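Local coordinates for protein acid phosphatase (Mycobacterium tuberculosis, PDB 2A6P) that removes phosphate from a broad range of phosphate monoesters, including phosphorylated sugars, and can serve as a fructose-1,6-bisphosphatase in gluconeogenesis, at residues Ala22-Glu34 / Glu90-Ile104. Residues are numbered along the deposited sequence; the frame is centred on the assembly and turned at random.
Sequences AWSTLGRHTGGTE and EWDYGSYEGLTTPQI. With SO4 (sulfate ion), chain C.
His29 and Leu99 join two segments at the mouth of the active site in this histidine phosphatase fold: the loop 22-34, which follows strand 13-17, and segment 90-104, which runs from Glu90, probably the proton donor/acceptor, into helix 101-105. Leu99 O accepts two bonds from one residue, His29 N at 3.1 Å and His29 ND1 at 2.8 Å. The second ring nitrogen, NE2, meets a water that also reaches Thr101 OG1. With CG beside the backbone N (chi1 -72°), the ring sets an edge against the face of Tyr93 at 79°, while His29 CB sits over the centre of that face. His29 O is taken by Gly98 N at 2.8 Å. Gly98 O receives Arg28 NE at 3.0 Å, nearly straight (171°) and in the guanidinium plane, on a carbonyl lone pair; one face of this guanidinium lies over the Trp23 ring. Glu97, bent at chi2, turns its carboxylate into the bend at Gly31-Thr33: OE2 takes Gly31 N at 2.9 Å, Thr33 OG1 is modelled doubtfully close to the same OE2 at 2.5 Å, and a water links OE1 to Gly32 N. Glu90 CG touches Thr30 O, but its carboxylate leads away to the backbone of His154 and Phe155. The sulfate, also bound by Arg17 and Thr21, probably marks a phosphate site; Thr30 OG1 donates to its O4 at 3.2 Å.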
ATOM      1  N   ALA A  22      21.425   9.577   9.985  1.00 22.87           N
ATOM      2  CA  ALA A  22      22.120  10.628   9.243  1.00 24.42           C
ATOM      3  C   ALA A  22      22.282  10.257   7.767  1.00 25.32           C
ATOM      4  O   ALA A  22      22.362  11.140   6.912  1.00 28.17           O
ATOM      5  CB  ALA A  22      23.498  10.888   9.866  1.00 23.77           C
ATOM      6  N   TRP A  23      22.331   8.955   7.474  1.00 24.55           N
ATOM      7  CA  TRP A  23      22.489   8.474   6.101  1.00 23.53           C
ATOM      8  C   TRP A  23      21.172   8.426   5.316  1.00 24.35           C
ATOM      9  O   TRP A  23      21.131   8.782   4.135  1.00 23.37           O
ATOM     10  CB  TRP A  23      23.138   7.084   6.101  1.00 23.84           C
ATOM     11  CG  TRP A  23      24.631   7.083   6.311  1.00 22.86           C
ATOM     12  CD1 TRP A  23      25.355   7.949   7.084  1.00 23.19           C
ATOM     13  CD2 TRP A  23      25.576   6.145   5.766  1.00 22.24           C
ATOM     14  NE1 TRP A  23      26.692   7.608   7.053  1.00 23.26           N
ATOM     15  CE2 TRP A  23      26.854   6.505   6.253  1.00 22.56           C
ATOM     16  CE3 TRP A  23      25.467   5.035   4.914  1.00 20.60           C
ATOM     17  CZ2 TRP A  23      28.016   5.793   5.915  1.00 21.93           C
ATOM     18  CZ3 TRP A  23      26.622   4.329   4.579  1.00 20.44           C
ATOM     19  CH2 TRP A  23      27.878   4.711   5.080  1.00 21.88           C
ATOM     20  N   SER A  24      20.095   7.994   5.964  1.00 24.13           N
ATOM     21  CA  SER A  24      18.806   7.906   5.279  1.00 25.52           C
ATOM     22  C   SER A  24      18.310   9.266   4.815  1.00 26.00           C
ATOM     23  O   SER A  24      17.751   9.389   3.724  1.00 25.80           O
ATOM     24  CB  SER A  24      17.746   7.260   6.175  1.00 23.51           C
ATOM     25  OG  SER A  24      17.428   8.083   7.275  1.00 26.74           O
ATOM     26  N   THR A  25      18.516  10.286   5.643  1.00 27.78           N
ATOM     27  CA  THR A  25      18.080  11.636   5.312  1.00 28.90           C
ATOM     28  C   THR A  25      18.780  12.155   4.066  1.00 29.51           C
ATOM     29  O   THR A  25      18.245  13.013   3.364  1.00 31.10           O
ATOM     30  CB  THR A  25      18.374  12.606   6.454  1.00 28.69           C
ATOM     31  OG1 THR A  25      19.789  12.701   6.638  1.00 30.18           O
ATOM     32  CG2 THR A  25      17.746  12.110   7.736  1.00 31.09           C
ATOM     33  N   LEU A  26      19.973  11.630   3.801  1.00 29.02           N
ATOM     34  CA  LEU A  26      20.758  12.036   2.641  1.00 28.66           C
ATOM     35  C   LEU A  26      20.507  11.145   1.436  1.00 28.26           C
ATOM     36  O   LEU A  26      21.066  11.372   0.361  1.00 27.12           O
ATOM     37  CB  LEU A  26      22.257  12.022   2.980  1.00 29.69           C
ATOM     38  CG  LEU A  26      22.706  13.073   4.004  1.00 30.87           C
ATOM     39  CD1 LEU A  26      24.176  12.907   4.283  1.00 30.77           C
ATOM     40  CD2 LEU A  26      22.429  14.472   3.476  1.00 31.69           C
ATOM     41  N   GLY A  27      19.674  10.128   1.620  1.00 27.63           N
ATOM     42  CA  GLY A  27      19.365   9.218   0.532  1.00 26.59           C
ATOM     43  C   GLY A  27      20.485   8.235   0.256  1.00 27.16           C
ATOM     44  O   GLY A  27      20.537   7.652  -0.831  1.00 27.60           O
ATOM     45  N   ARG A  28      21.375   8.056   1.236  1.00 26.40           N
ATOM     46  CA  ARG A  28      22.510   7.143   1.109  1.00 27.31           C
ATOM     47  C   ARG A  28      22.066   5.711   1.391  1.00 26.34           C
ATOM     48  O   ARG A  28      21.244   5.473   2.269  1.00 28.34           O
ATOM     49  CB  ARG A  28      23.619   7.545   2.088  1.00 29.53           C
ATOM     50  CG  ARG A  28      24.107   8.978   1.913  1.00 34.77           C
ATOM     51  CD  ARG A  28      25.206   9.346   2.910  1.00 37.09           C
ATOM     52  NE  ARG A  28      26.465   8.649   2.648  1.00 42.06           N
ATOM     53  CZ  ARG A  28      27.579   8.822   3.361  1.00 43.79           C
ATOM     54  NH1 ARG A  28      27.579   9.672   4.382  1.00 41.93           N
ATOM     55  NH2 ARG A  28      28.691   8.148   3.055  1.00 44.06           N
ATOM     56  N   HIS A  29      22.590   4.761   0.627  1.00 25.40           N
ATOM     57  CA  HIS A  29      22.246   3.357   0.811  1.00 23.41           C
ATOM     58  C   HIS A  29      23.072   2.774   1.954  1.00 22.71           C
ATOM     59  O   HIS A  29      24.300   2.772   1.897  1.00 19.14           O
ATOM     60  CB  HIS A  29      22.496   2.568  -0.479  1.00 23.41           C
ATOM     61  CG  HIS A  29      21.499   2.852  -1.566  1.00 25.23           C
ATOM     62  ND1 HIS A  29      21.459   4.049  -2.252  1.00 24.09           N
ATOM     63  CD2 HIS A  29      20.474   2.110  -2.050  1.00 26.39           C
ATOM     64  CE1 HIS A  29      20.454   4.031  -3.109  1.00 25.39           C
ATOM     65  NE2 HIS A  29      19.840   2.866  -3.007  1.00 25.62           N
ATOM     66  N   THR A  30      22.382   2.288   2.987  1.00 21.16           N
ATOM     67  CA  THR A  30      23.031   1.705   4.164  1.00 20.88           C
ATOM     68  C   THR A  30      22.691   0.219   4.295  1.00 19.87           C
ATOM     69  O   THR A  30      21.528  -0.151   4.437  1.00 18.96           O
ATOM     70  CB  THR A  30      22.584   2.420   5.464  1.00 21.21           C
ATOM     71  OG1 THR A  30      22.679   3.840   5.287  1.00 21.77           O
ATOM     72  CG2 THR A  30      23.463   2.005   6.637  1.00 21.55           C
ATOM     73  N   GLY A  31      23.719  -0.621   4.232  1.00 19.37           N
ATOM     74  CA  GLY A  31      23.534  -2.055   4.335  1.00 19.71           C
ATOM     75  C   GLY A  31      24.117  -2.542   5.645  1.00 20.69           C
ATOM     76  O   GLY A  31      23.488  -2.402   6.694  1.00 21.87           O
ATOM     77  N   GLY A  32      25.321  -3.102   5.597  1.00 21.62           N
ATOM     78  CA  GLY A  32      25.954  -3.577   6.813  1.00 21.66           C
ATOM     79  C   GLY A  32      26.482  -2.480   7.726  1.00 22.02           C
ATOM     80  O   GLY A  32      26.707  -2.725   8.912  1.00 20.29           O
ATOM     81  N   THR A  33      26.682  -1.275   7.191  1.00 20.79           N
ATOM     82  CA  THR A  33      27.192  -0.167   7.995  1.00 21.99           C
ATOM     83  C   THR A  33      26.302   0.120   9.212  1.00 22.97           C
ATOM     84  O   THR A  33      25.089   0.255   9.095  1.00 23.71           O
ATOM     85  CB  THR A  33      27.313   1.122   7.153  1.00 22.91           C
ATOM     86  OG1 THR A  33      28.149   0.870   6.020  1.00 23.56           O
ATOM     87  CG2 THR A  33      27.928   2.246   7.972  1.00 21.47           C
ATOM     88  N   GLU A  34      26.920   0.223  10.383  1.00 24.11           N
ATOM     89  CA  GLU A  34      26.197   0.483  11.624  1.00 24.99           C
ATOM     90  C   GLU A  34      26.015   1.970  11.910  1.00 26.66           C
ATOM     91  O   GLU A  34      26.815   2.587  12.617  1.00 28.90           O
ATOM     92  CB  GLU A  34      26.917  -0.177  12.798  1.00 23.40           C
ATOM     93  CG  GLU A  34      26.945  -1.690  12.730  1.00 23.43           C
ATOM     94  CD  GLU A  34      25.570  -2.326  12.958  1.00 24.21           C
ATOM     95  OE1 GLU A  34      24.593  -1.585  13.227  1.00 23.71           O
ATOM     96  OE2 GLU A  34      25.473  -3.571  12.871  1.00 24.17           O
ATOM     97  N   GLU A  90      19.233  -5.549   5.708  1.00 17.89           N
ATOM     98  CA  GLU A  90      18.993  -4.795   4.484  1.00 17.52           C
ATOM     99  C   GLU A  90      19.743  -5.426   3.324  1.00 17.47           C
ATOM    100  O   GLU A  90      20.606  -6.279   3.520  1.00 17.78           O
ATOM    101  CB  GLU A  90      19.444  -3.337   4.643  1.00 19.40           C
ATOM    102  CG  GLU A  90      19.233  -2.473   3.397  1.00 16.53           C
ATOM    103  CD  GLU A  90      17.795  -2.500   2.892  1.00 18.87           C
ATOM    104  OE1 GLU A  90      17.323  -3.560   2.419  1.00 17.05           O
ATOM    105  OE2 GLU A  90      17.132  -1.447   2.979  1.00 17.76           O
ATOM    106  N   TRP A  91      19.389  -5.009   2.115  1.00 16.03           N
ATOM    107  CA  TRP A  91      20.035  -5.488   0.902  1.00 16.48           C
ATOM    108  C   TRP A  91      21.525  -5.182   1.055  1.00 14.85           C
ATOM    109  O   TRP A  91      21.878  -4.069   1.415  1.00 14.32           O
ATOM    110  CB  TRP A  91      19.483  -4.710  -0.303  1.00 16.94           C
ATOM    111  CG  TRP A  91      19.714  -5.338  -1.643  1.00 17.58           C
ATOM    112  CD1 TRP A  91      20.901  -5.782  -2.152  1.00 16.61           C
ATOM    113  CD2 TRP A  91      18.724  -5.571  -2.663  1.00 18.65           C
ATOM    114  NE1 TRP A  91      20.712  -6.280  -3.420  1.00 17.46           N
ATOM    115  CE2 TRP A  91      19.389  -6.163  -3.760  1.00 17.95           C
ATOM    116  CE3 TRP A  91      17.341  -5.338  -2.752  1.00 18.90           C
ATOM    117  CZ2 TRP A  91      18.716  -6.529  -4.941  1.00 18.48           C
ATOM    118  CZ3 TRP A  91      16.668  -5.702  -3.931  1.00 18.26           C
ATOM    119  CH2 TRP A  91      17.360  -6.291  -5.005  1.00 20.07           C
ATOM    120  N   ASP A  92      22.390  -6.163   0.812  1.00 17.13           N
ATOM    121  CA  ASP A  92      23.841  -5.944   0.892  1.00 17.57           C
ATOM    122  C   ASP A  92      24.238  -5.106  -0.319  1.00 17.96           C
ATOM    123  O   ASP A  92      24.217  -5.600  -1.443  1.00 20.91           O
ATOM    124  CB  ASP A  92      24.587  -7.271   0.850  1.00 20.03           C
ATOM    125  CG  ASP A  92      26.096  -7.093   0.860  1.00 21.46           C
ATOM    126  OD1 ASP A  92      26.570  -5.932   0.880  1.00 22.42           O
ATOM    127  OD2 ASP A  92      26.806  -8.117   0.843  1.00 23.00           O
ATOM    128  N   TYR A  93      24.604  -3.847  -0.096  1.00 17.38           N
ATOM    129  CA  TYR A  93      24.950  -2.955  -1.201  1.00 19.49           C
ATOM    130  C   TYR A  93      26.352  -3.066  -1.771  1.00 19.48           C
ATOM    131  O   TYR A  93      26.678  -2.375  -2.731  1.00 19.62           O
ATOM    132  CB  TYR A  93      24.677  -1.504  -0.801  1.00 18.51           C
ATOM    133  CG  TYR A  93      23.219  -1.249  -0.468  1.00 19.79           C
ATOM    134  CD1 TYR A  93      22.815  -0.985   0.842  1.00 18.11           C
ATOM    135  CD2 TYR A  93      22.240  -1.280  -1.469  1.00 19.51           C
ATOM    136  CE1 TYR A  93      21.472  -0.754   1.157  1.00 17.25           C
ATOM    137  CE2 TYR A  93      20.894  -1.054  -1.173  1.00 18.17           C
ATOM    138  CZ  TYR A  93      20.516  -0.792   0.142  1.00 18.82           C
ATOM    139  OH  TYR A  93      19.187  -0.576   0.427  1.00 14.61           O
ATOM    140  N   GLY A  94      27.175  -3.932  -1.199  1.00 20.65           N
ATOM    141  CA  GLY A  94      28.528  -4.089  -1.706  1.00 21.55           C
ATOM    142  C   GLY A  94      29.236  -2.786  -2.056  1.00 22.30           C
ATOM    143  O   GLY A  94      29.366  -1.895  -1.221  1.00 22.22           O
ATOM    144  N   SER A  95      29.672  -2.664  -3.303  1.00 22.94           N
ATOM    145  CA  SER A  95      30.400  -1.483  -3.762  1.00 25.47           C
ATOM    146  C   SER A  95      29.631  -0.169  -3.626  1.00 25.67           C
ATOM    147  O   SER A  95      30.231   0.897  -3.476  1.00 25.51           O
ATOM    148  CB  SER A  95      30.801  -1.658  -5.234  1.00 27.41           C
ATOM    149  OG  SER A  95      31.414  -2.916  -5.476  1.00 32.69           O
ATOM    150  N   TYR A  96      28.305  -0.243  -3.689  1.00 24.97           N
ATOM    151  CA  TYR A  96      27.467   0.948  -3.614  1.00 24.36           C
ATOM    152  C   TYR A  96      27.170   1.459  -2.201  1.00 24.16           C
ATOM    153  O   TYR A  96      26.556   2.514  -2.022  1.00 25.08           O
ATOM    154  CB  TYR A  96      26.164   0.684  -4.369  1.00 26.16           C
ATOM    155  CG  TYR A  96      26.333   0.521  -5.869  1.00 26.86           C
ATOM    156  CD1 TYR A  96      25.264   0.109  -6.664  1.00 26.71           C
ATOM    157  CD2 TYR A  96      27.547   0.801  -6.498  1.00 28.58           C
ATOM    158  CE1 TYR A  96      25.391  -0.023  -8.040  1.00 26.45           C
ATOM    159  CE2 TYR A  96      27.688   0.670  -7.888  1.00 27.91           C
ATOM    160  CZ  TYR A  96      26.602   0.258  -8.651  1.00 27.94           C
ATOM    161  OH  TYR A  96      26.720   0.126 -10.021  1.00 28.80           O
ATOM    162  N   GLU A  97      27.602   0.718  -1.197  1.00 24.01           N
ATOM    163  CA  GLU A  97      27.392   1.135   0.183  1.00 24.99           C
ATOM    164  C   GLU A  97      27.767   2.617   0.329  1.00 23.45           C
ATOM    165  O   GLU A  97      28.838   3.043  -0.090  1.00 23.37           O
ATOM    166  CB  GLU A  97      28.274   0.290   1.108  1.00 26.38           C
ATOM    167  CG  GLU A  97      28.145   0.590   2.594  1.00 30.29           C
ATOM    168  CD  GLU A  97      26.876   0.021   3.187  1.00 31.31           C
ATOM    169  OE1 GLU A  97      26.320  -0.914   2.573  1.00 30.58           O
ATOM    170  OE2 GLU A  97      26.446   0.493   4.265  1.00 33.34           O
ATOM    171  N   GLY A  98      26.871   3.406   0.900  1.00 22.42           N
ATOM    172  CA  GLY A  98      27.164   4.812   1.096  1.00 22.33           C
ATOM    173  C   GLY A  98      26.780   5.735  -0.045  1.00 22.59           C
ATOM    174  O   GLY A  98      26.681   6.937   0.163  1.00 22.28           O
ATOM    175  N   LEU A  99      26.558   5.192  -1.242  1.00 22.21           N
ATOM    176  CA  LEU A  99      26.201   6.019  -2.403  1.00 21.30           C
ATOM    177  C   LEU A  99      24.711   6.318  -2.504  1.00 20.66           C
ATOM    178  O   LEU A  99      23.873   5.525  -2.076  1.00 20.05           O
ATOM    179  CB  LEU A  99      26.643   5.340  -3.711  1.00 21.97           C
ATOM    180  CG  LEU A  99      28.134   5.113  -3.975  1.00 23.21           C
ATOM    181  CD1 LEU A  99      28.300   4.430  -5.321  1.00 24.96           C
ATOM    182  CD2 LEU A  99      28.880   6.446  -3.976  1.00 23.67           C
ATOM    183  N   THR A 100      24.384   7.472  -3.075  1.00 20.89           N
ATOM    184  CA  THR A 100      22.994   7.845  -3.274  1.00 19.74           C
ATOM    185  C   THR A 100      22.644   7.343  -4.673  1.00 20.38           C
ATOM    186  O   THR A 100      23.535   6.964  -5.441  1.00 20.06           O
ATOM    187  CB  THR A 100      22.804   9.368  -3.246  1.00 19.81           C
ATOM    188  OG1 THR A 100      23.537   9.961  -4.328  1.00 18.66           O
ATOM    189  CG2 THR A 100      23.277   9.936  -1.914  1.00 17.78           C
ATOM    190  N   THR A 101      21.357   7.348  -5.005  1.00 19.98           N
ATOM    191  CA  THR A 101      20.906   6.874  -6.309  1.00 21.27           C
ATOM    192  C   THR A 101      21.483   7.717  -7.459  1.00 21.40           C
ATOM    193  O   THR A 101      21.886   7.177  -8.489  1.00 20.03           O
ATOM    194  CB  THR A 101      19.357   6.847  -6.366  1.00 23.31           C
ATOM    195  OG1 THR A 101      18.848   6.029  -5.296  1.00 23.73           O
ATOM    196  CG2 THR A 101      18.887   6.276  -7.683  1.00 23.19           C
ATOM    197  N   PRO A 102      21.518   9.053  -7.305  1.00 21.70           N
ATOM    198  CA  PRO A 102      22.077   9.894  -8.377  1.00 22.42           C
ATOM    199  C   PRO A 102      23.560   9.543  -8.582  1.00 23.20           C
ATOM    200  O   PRO A 102      24.032   9.340  -9.712  1.00 23.47           O
ATOM    201  CB  PRO A 102      21.901  11.311  -7.832  1.00 22.93           C
ATOM    202  CG  PRO A 102      20.659  11.199  -6.990  1.00 23.05           C
ATOM    203  CD  PRO A 102      20.867   9.883  -6.271  1.00 21.60           C
ATOM    204  N   GLN A 103      24.293   9.465  -7.477  1.00 23.01           N
ATOM    205  CA  GLN A 103      25.704   9.125  -7.555  1.00 23.78           C
ATOM    206  C   GLN A 103      25.885   7.809  -8.297  1.00 24.42           C
ATOM    207  O   GLN A 103      26.779   7.666  -9.130  1.00 23.18           O
ATOM    208  CB  GLN A 103      26.297   9.024  -6.158  1.00 23.12           C
ATOM    209  CG  GLN A 103      26.686  10.360  -5.578  1.00 26.10           C
ATOM    210  CD  GLN A 103      27.083  10.263  -4.122  1.00 27.80           C
ATOM    211  OE1 GLN A 103      27.764  11.142  -3.595  1.00 31.12           O
ATOM    212  NE2 GLN A 103      26.648   9.199  -3.458  1.00 28.21           N
ATOM    213  N   ILE A 104      25.029   6.843  -7.989  1.00 24.87           N
ATOM    214  CA  ILE A 104      25.097   5.546  -8.647  1.00 26.09           C
ATOM    215  C   ILE A 104      24.740   5.743 -10.117  1.00 27.86           C
ATOM    216  O   ILE A 104      25.261   5.058 -11.002  1.00 27.98           O
ATOM    217  CB  ILE A 104      24.102   4.548  -7.999  1.00 25.16           C
ATOM    218  CG1 ILE A 104      24.552   4.225  -6.567  1.00 22.72           C
ATOM    219  CG2 ILE A 104      24.000   3.280  -8.846  1.00 23.66           C
ATOM    220  CD1 ILE A 104      23.615   3.312  -5.812  1.00 21.16           C
TER
HETATM  221  S   SO4 C 204      18.892   3.691   5.943  1.00 41.53           S
HETATM  222  O1  SO4 C 204      17.566   4.387   5.969  1.00 43.69           O
HETATM  223  O2  SO4 C 204      19.740   4.296   7.096  1.00 44.06           O
HETATM  224  O3  SO4 C 204      18.703   2.331   6.270  1.00 44.41           O
HETATM  225  O4  SO4 C 204      19.515   4.156   4.734  1.00 46.25           O
HETATM  226  O   HOH W   1      19.073   8.321  -2.865  1.00 25.29           O
HETATM  227  O   HOH W   2      17.288   3.510  -4.560  1.00 18.23           O
HETATM  228  O   HOH W   3      21.487  -4.801   7.056  1.00 14.97           O
HETATM  229  O   HOH W   4      26.216  -3.475   3.139  1.00 16.73           O